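Oxidoreductase, NAD-binding/iron-sulfur cluster-binding protein (Nitratireductor pacificus pht-3B, PDB 6ZXU) catalyses reductive dehalogenation of organohalides, using a cobalamin cofactor and probably drawing electrons through two [4Fe-4S] clusters. Local coordinates at residues A[398-402]-A[403-407]. Residues are numbered along the deposited sequence; the frame is centred on the assembly and turned at random.
Sequences CRAEP and WMYYA
E401 and W403 meet in a local turn contact, where the chain leaves edge strand 394-399 of a four-stranded antiparallel sheet and makes one short 3-10 turn that already carries a cobalamin-pocket residue, W403. Two i to i+3 backbone bonds define the turn: M404 N to E401 O at 2.9 Å and Y405 N to P402 O at 3.2 Å. The E401 and W403 side chains run alongside each other, and W403 NE1 donates to E401 OE1 at 2.9 Å, with an N-H...O angle of 145°; R305 forms a salt bridge with the same OE1. The indole donor comes from above the carboxylate plane, which stands 80° from the ring. W403 reaches this position because its CG sits between the backbone N and the carbonyl carbon (chi1 49°), folding the ring back beside E401. M404 CG lies 4.0 Å above one indole face, offset toward the rim, while M404 SD accepts a weak bond from E401 N. Y405, whose N closes the second backbone bond, turns its ring edge to A400 O, and its hydroxyl bonds to H420 O. Next along the chain, Y406 OH hydrogen-bonds the cofactor. Replacing E401 by an alanine removes the carboxylate, which would probably leave the indole N-H and R305 without their shared acceptor and let the W403 ring turn more freely. One carboxylate oxygen thus ties a pocket-lining ring to a charged pair.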
ATOM      1  N   CYS A 398      11.749  12.608  -8.934  1.00 15.38           N
ATOM      2  CA  CYS A 398      13.103  12.505  -9.521  1.00 17.92           C
ATOM      3  C   CYS A 398      13.032  12.597 -11.031  1.00 18.75           C
ATOM      4  O   CYS A 398      11.979  12.470 -11.632  1.00 14.88           O
ATOM      5  CB  CYS A 398      13.863  11.240  -9.036  1.00 17.51           C
ATOM      6  SG  CYS A 398      13.235   9.666  -9.632  1.00 17.71           S
ATOM      7  N   ARG A 399      14.185  12.823 -11.682  1.00 18.13           N
ATOM      8  CA  ARG A 399      14.266  12.586 -13.126  1.00 20.39           C
ATOM      9  C   ARG A 399      14.173  11.111 -13.475  1.00 21.88           C
ATOM     10  O   ARG A 399      14.822  10.274 -12.854  1.00 19.15           O
ATOM     11  CB  ARG A 399      15.598  13.138 -13.666  1.00 22.43           C
ATOM     12  CG  ARG A 399      15.572  14.627 -13.616  1.00 28.80           C
ATOM     13  CD  ARG A 399      16.594  15.321 -14.546  1.00 41.07           C
ATOM     14  NE  ARG A 399      16.167  16.734 -14.720  1.00 48.49           N
ATOM     15  CZ  ARG A 399      15.401  17.182 -15.730  1.00 49.14           C
ATOM     16  NH1 ARG A 399      14.997  16.374 -16.717  1.00 45.28           N
ATOM     17  NH2 ARG A 399      15.100  18.475 -15.781  1.00 62.62           N
ATOM     18  N   ALA A 400      13.406  10.807 -14.496  1.00 21.51           N
ATOM     19  CA  ALA A 400      13.255   9.442 -15.017  1.00 22.03           C
ATOM     20  C   ALA A 400      14.387   9.174 -15.981  1.00 22.65           C
ATOM     21  O   ALA A 400      14.283   9.437 -17.177  1.00 22.54           O
ATOM     22  CB  ALA A 400      11.900   9.281 -15.721  1.00 20.64           C
ATOM     23  N   GLU A 401      15.479   8.662 -15.478  1.00 21.22           N
ATOM     24  CA  GLU A 401      16.635   8.439 -16.283  1.00 19.22           C
ATOM     25  C   GLU A 401      16.458   7.246 -17.184  1.00 21.41           C
ATOM     26  O   GLU A 401      15.677   6.351 -16.897  1.00 19.94           O
ATOM     27  CB  GLU A 401      17.848   8.348 -15.413  1.00 20.90           C
ATOM     28  CG  GLU A 401      17.988   9.561 -14.520  1.00 20.34           C
ATOM     29  CD  GLU A 401      19.251   9.536 -13.682  1.00 24.21           C
ATOM     30  OE1 GLU A 401      20.325   9.250 -14.259  1.00 25.60           O
ATOM     31  OE2 GLU A 401      19.181   9.796 -12.432  1.00 28.11           O
ATOM     32  N   PRO A 402      17.101   7.242 -18.352  1.00 23.21           N
ATOM     33  CA  PRO A 402      16.802   6.181 -19.327  1.00 22.76           C
ATOM     34  C   PRO A 402      17.071   4.807 -18.811  1.00 21.20           C
ATOM     35  O   PRO A 402      16.321   3.860 -19.132  1.00 19.97           O
ATOM     36  CB  PRO A 402      17.721   6.519 -20.570  1.00 23.06           C
ATOM     37  CG  PRO A 402      17.893   8.004 -20.410  1.00 25.43           C
ATOM     38  CD  PRO A 402      17.965   8.302 -18.946  1.00 26.93           C
ATOM     39  N   TRP A 403      18.076   4.672 -17.963  1.00 19.58           N
ATOM     40  CA  TRP A 403      18.408   3.344 -17.482  1.00 20.60           C
ATOM     41  C   TRP A 403      17.344   2.817 -16.468  1.00 19.70           C
ATOM     42  O   TRP A 403      17.495   1.684 -16.019  1.00 20.02           O
ATOM     43  CB  TRP A 403      19.819   3.327 -16.833  1.00 20.57           C
ATOM     44  CG  TRP A 403      20.042   4.414 -15.834  1.00 21.65           C
ATOM     45  CD1 TRP A 403      20.479   5.683 -16.082  1.00 22.62           C
ATOM     46  CD2 TRP A 403      19.823   4.347 -14.440  1.00 20.53           C
ATOM     47  NE1 TRP A 403      20.557   6.386 -14.911  1.00 24.97           N
ATOM     48  CE2 TRP A 403      20.129   5.572 -13.906  1.00 21.91           C
ATOM     49  CE3 TRP A 403      19.354   3.336 -13.570  1.00 21.74           C
ATOM     50  CZ2 TRP A 403      20.053   5.825 -12.535  1.00 24.19           C
ATOM     51  CZ3 TRP A 403      19.298   3.591 -12.252  1.00 19.47           C
ATOM     52  CH2 TRP A 403      19.648   4.823 -11.737  1.00 21.27           C
ATOM     53  N   MET A 404      16.388   3.655 -16.054  1.00 15.85           N
ATOM     54  CA  MET A 404      15.292   3.242 -15.121  1.00 16.36           C
ATOM     55  C   MET A 404      14.111   2.566 -15.904  1.00 17.81           C
ATOM     56  O   MET A 404      13.282   1.900 -15.309  1.00 17.62           O
ATOM     57  CB  MET A 404      14.738   4.439 -14.377  1.00 14.91           C
ATOM     58  CG  MET A 404      15.739   5.128 -13.449  1.00 17.77           C
ATOM     59  SD  MET A 404      14.964   6.563 -12.718  1.00 21.38           S
ATOM     60  CE  MET A 404      16.240   7.124 -11.601  1.00 18.56           C
ATOM     61  N   TYR A 405      14.077   2.721 -17.237  1.00 13.94           N
ATOM     62  CA  TYR A 405      13.113   2.047 -18.067  1.00 15.92           C
ATOM     63  C   TYR A 405      13.622   0.682 -18.436  1.00 15.43           C
ATOM     64  O   TYR A 405      14.817   0.488 -18.673  1.00 15.61           O
ATOM     65  CB  TYR A 405      12.813   2.857 -19.335  1.00 15.86           C
ATOM     66  CG  TYR A 405      12.125   4.187 -19.141  1.00 16.48           C
ATOM     67  CD1 TYR A 405      12.820   5.292 -18.683  1.00 18.79           C
ATOM     68  CD2 TYR A 405      10.805   4.345 -19.452  1.00 17.00           C
ATOM     69  CE1 TYR A 405      12.199   6.518 -18.540  1.00 17.20           C
ATOM     70  CE2 TYR A 405      10.168   5.572 -19.332  1.00 17.73           C
ATOM     71  CZ  TYR A 405      10.847   6.651 -18.904  1.00 18.40           C
ATOM     72  OH  TYR A 405      10.229   7.848 -18.800  1.00 19.26           O
ATOM     73  N   TYR A 406      12.734  -0.283 -18.522  1.00 13.32           N
ATOM     74  CA  TYR A 406      13.075  -1.581 -19.082  1.00 14.12           C
ATOM     75  C   TYR A 406      13.521  -1.452 -20.543  1.00 13.56           C
ATOM     76  O   TYR A 406      13.178  -0.504 -21.235  1.00 13.86           O
ATOM     77  CB  TYR A 406      11.894  -2.528 -19.041  1.00 17.39           C
ATOM     78  CG  TYR A 406      11.477  -2.998 -17.665  1.00 16.76           C
ATOM     79  CD1 TYR A 406      12.215  -3.951 -17.002  1.00 15.33           C
ATOM     80  CD2 TYR A 406      10.286  -2.540 -17.088  1.00 16.37           C
ATOM     81  CE1 TYR A 406      11.817  -4.355 -15.731  1.00 16.52           C
ATOM     82  CE2 TYR A 406       9.883  -2.945 -15.856  1.00 15.59           C
ATOM     83  CZ  TYR A 406      10.643  -3.847 -15.191  1.00 17.54           C
ATOM     84  OH  TYR A 406      10.214  -4.324 -13.959  1.00 18.71           O
ATOM     85  N   ALA A 407      14.322  -2.381 -20.990  1.00 14.19           N
ATOM     86  CA  ALA A 407      14.842  -2.348 -22.383  1.00 16.65           C
ATOM     87  C   ALA A 407      13.786  -2.656 -23.436  1.00 17.49           C
ATOM     88  O   ALA A 407      13.742  -2.033 -24.507  1.00 17.86           O
ATOM     89  CB  ALA A 407      16.009  -3.290 -22.513  1.00 16.42           C
TER